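PDB 4ZXA: hydroquinone dioxygenase large subunit from Pseudomonas sp., which probably forms, with a small subunit, the iron-dependent hydroquinone 1,2-dioxygenase that opens the aromatic ring of hydroquinone with molecular oxygen. Local coordinates for residues Arg47-Ala52 and Thr56-Ile61. Residues are numbered along the deposited sequence; the frame is centred on the assembly and turned at random.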
loop_
_atom_site.group_PDB
_atom_site.type_symbol
_atom_site.label_atom_id
_atom_site.label_comp_id
_atom_site.label_asym_id
_atom_site.label_seq_id
_atom_site.Cartn_x
_atom_site.Cartn_y
_atom_site.Cartn_z
ATOM N N ARG E 47 -5.050 -13.814 -0.038
ATOM C CA ARG E 47 -3.967 -14.600 0.503
ATOM C C ARG E 47 -3.515 -15.639 -0.499
ATOM O O ARG E 47 -4.330 -16.374 -1.040
ATOM C CB ARG E 47 -4.414 -15.278 1.786
ATOM C CG ARG E 47 -3.379 -16.249 2.337
ATOM C CD ARG E 47 -3.931 -16.965 3.533
ATOM N NE ARG E 47 -2.941 -17.828 4.143
ATOM C CZ ARG E 47 -3.248 -18.921 4.831
ATOM N NH1 ARG E 47 -4.522 -19.267 4.974
ATOM N NH2 ARG E 47 -2.286 -19.669 5.363
ATOM N N ILE E 48 -2.208 -15.701 -0.733
ATOM C CA ILE E 48 -1.640 -16.628 -1.698
ATOM C C ILE E 48 -0.721 -17.572 -0.976
ATOM O O ILE E 48 0.152 -17.126 -0.248
ATOM C CB ILE E 48 -0.797 -15.890 -2.762
ATOM C CG1 ILE E 48 -1.611 -14.764 -3.391
ATOM C CG2 ILE E 48 -0.299 -16.865 -3.843
ATOM C CD1 ILE E 48 -2.846 -15.286 -4.066
ATOM N N THR E 49 -0.902 -18.875 -1.180
ATOM C CA THR E 49 0.036 -19.849 -0.636
ATOM C C THR E 49 0.738 -20.612 -1.752
ATOM O O THR E 49 0.237 -20.685 -2.872
ATOM C CB THR E 49 -0.635 -20.852 0.336
ATOM O OG1 THR E 49 -1.591 -21.654 -0.367
ATOM C CG2 THR E 49 -1.318 -20.125 1.477
ATOM N N TRP E 50 1.901 -21.173 -1.440
ATOM C CA TRP E 50 2.702 -21.891 -2.419
ATOM C C TRP E 50 3.774 -22.701 -1.698
ATOM O O TRP E 50 4.224 -22.320 -0.617
ATOM C CB TRP E 50 3.362 -20.914 -3.402
ATOM C CG TRP E 50 4.424 -20.060 -2.772
ATOM C CD1 TRP E 50 5.744 -20.377 -2.620
ATOM C CD2 TRP E 50 4.260 -18.752 -2.200
ATOM N NE1 TRP E 50 6.414 -19.347 -2.001
ATOM C CE2 TRP E 50 5.527 -18.339 -1.731
ATOM C CE3 TRP E 50 3.166 -17.885 -2.049
ATOM C CZ2 TRP E 50 5.732 -17.104 -1.112
ATOM C CZ3 TRP E 50 3.371 -16.651 -1.432
ATOM C CH2 TRP E 50 4.643 -16.272 -0.975
ATOM N N PRO E 51 4.185 -23.829 -2.296
ATOM C CA PRO E 51 5.224 -24.690 -1.721
ATOM C C PRO E 51 6.622 -24.105 -1.898
ATOM O O PRO E 51 6.921 -23.566 -2.970
ATOM C CB PRO E 51 5.108 -25.965 -2.557
ATOM C CG PRO E 51 4.551 -25.495 -3.867
ATOM C CD PRO E 51 3.586 -24.414 -3.508
ATOM N N ALA E 52 7.455 -24.210 -0.864
ATOM C CA ALA E 52 8.858 -23.816 -0.953
ATOM C C ALA E 52 9.706 -24.420 0.181
ATOM O O ALA E 52 9.495 -24.128 1.362
ATOM C CB ALA E 52 8.990 -22.284 -0.982
ATOM N N THR E 56 4.617 -24.807 3.297
ATOM C CA THR E 56 3.687 -23.947 2.601
ATOM C C THR E 56 3.974 -22.499 2.977
ATOM O O THR E 56 4.016 -22.157 4.152
ATOM C CB THR E 56 2.257 -24.317 2.971
ATOM O OG1 THR E 56 1.891 -25.495 2.249
ATOM C CG2 THR E 56 1.296 -23.189 2.618
ATOM N N ARG E 57 4.200 -21.652 1.980
ATOM C CA ARG E 57 4.486 -20.250 2.246
ATOM C C ARG E 57 3.232 -19.400 1.995
ATOM O O ARG E 57 2.399 -19.737 1.155
ATOM C CB ARG E 57 5.650 -19.762 1.378
ATOM C CG ARG E 57 6.783 -20.760 1.186
ATOM C CD ARG E 57 7.175 -21.476 2.480
ATOM N NE ARG E 57 8.157 -20.759 3.285
ATOM C CZ ARG E 57 9.320 -21.275 3.688
ATOM N NH1 ARG E 57 9.666 -22.512 3.360
ATOM N NH2 ARG E 57 10.142 -20.550 4.431
ATOM N N SER E 58 3.095 -18.295 2.715
ATOM C CA SER E 58 1.929 -17.438 2.532
ATOM C C SER E 58 2.285 -15.977 2.349
ATOM O O SER E 58 3.377 -15.531 2.705
ATOM C CB SER E 58 0.965 -17.573 3.710
ATOM O OG SER E 58 0.680 -18.931 3.949
ATOM N N HIS E 59 1.330 -15.232 1.810
ATOM C CA HIS E 59 1.497 -13.805 1.642
ATOM C C HIS E 59 0.145 -13.086 1.543
ATOM O O HIS E 59 -0.767 -13.529 0.841
ATOM C CB HIS E 59 2.376 -13.529 0.427
ATOM C CG HIS E 59 2.580 -12.077 0.157
ATOM N ND1 HIS E 59 3.395 -11.285 0.933
ATOM C CD2 HIS E 59 2.069 -11.267 -0.802
ATOM C CE1 HIS E 59 3.389 -10.054 0.463
ATOM N NE2 HIS E 59 2.595 -10.015 -0.592
ATOM N N LEU E 60 0.015 -11.984 2.267
ATOM C CA LEU E 60 -1.228 -11.236 2.268
ATOM C C LEU E 60 -1.117 -9.989 1.401
ATOM O O LEU E 60 -0.090 -9.308 1.391
ATOM C CB LEU E 60 -1.618 -10.829 3.692
ATOM C CG LEU E 60 -2.462 -11.737 4.593
ATOM C CD1 LEU E 60 -2.736 -13.107 3.976
ATOM C CD2 LEU E 60 -1.801 -11.861 5.957
ATOM N N ILE E 61 -2.188 -9.704 0.671
ATOM C CA ILE E 61 -2.328 -8.454 -0.044
ATOM C C ILE E 61 -3.728 -7.904 0.223
ATOM O O ILE E 61 -4.715 -8.619 0.056
ATOM C CB ILE E 61 -2.119 -8.653 -1.554
ATOM C CG1 ILE E 61 -0.762 -9.307 -1.818
ATOM C CG2 ILE E 61 -2.245 -7.341 -2.289
ATOM C CD1 ILE E 61 -0.566 -9.733 -3.260
#
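W50 and R57 pair across a beta hairpin, strands 45-52 and 55-62, at one side of an antiparallel sheet. R57 N reaches W50 O at 2.7 Å, and W50 N bonds R57 O in return. W50, R57 and H59 make the close packing; I48 shares their face but turns to L39 and I89. With chi1 at 69°, W50 swings its indole to the partner strand; R57 CB lies over the five-membered ring, 3.7 Å from its centroid, a CH-pi contact suited to an aliphatic arginine stem. H59 CB meets the indole's rim in its plane, 3.8 Å from CZ3. W50 NE1 bonds to V114 O and H59 NE2 to D86 OD2, which helps fix how each ring is turned. Replacing W50 by an alanine would probably open a gap under R57 CB and leave V114 O without its indole donor. The other face is looser and partly exposed, with R286 of the second subunit against S58 and L60. There T49 and S58, a non-hydrogen-bonded pair with CA atoms 4.4 Å apart, are suitably short, T49 CG2 lying against S58 OG. R47, extended, lays its stem against L60 CD1 and offers S58 OG a weak 3.4 Å bond from NH2. E55 and E26 of the small subunit form long, weak ion pairs with R57, whose bends at chi2 and chi3 bring NH1 to 2.6 Å from A52 O, a weak bond.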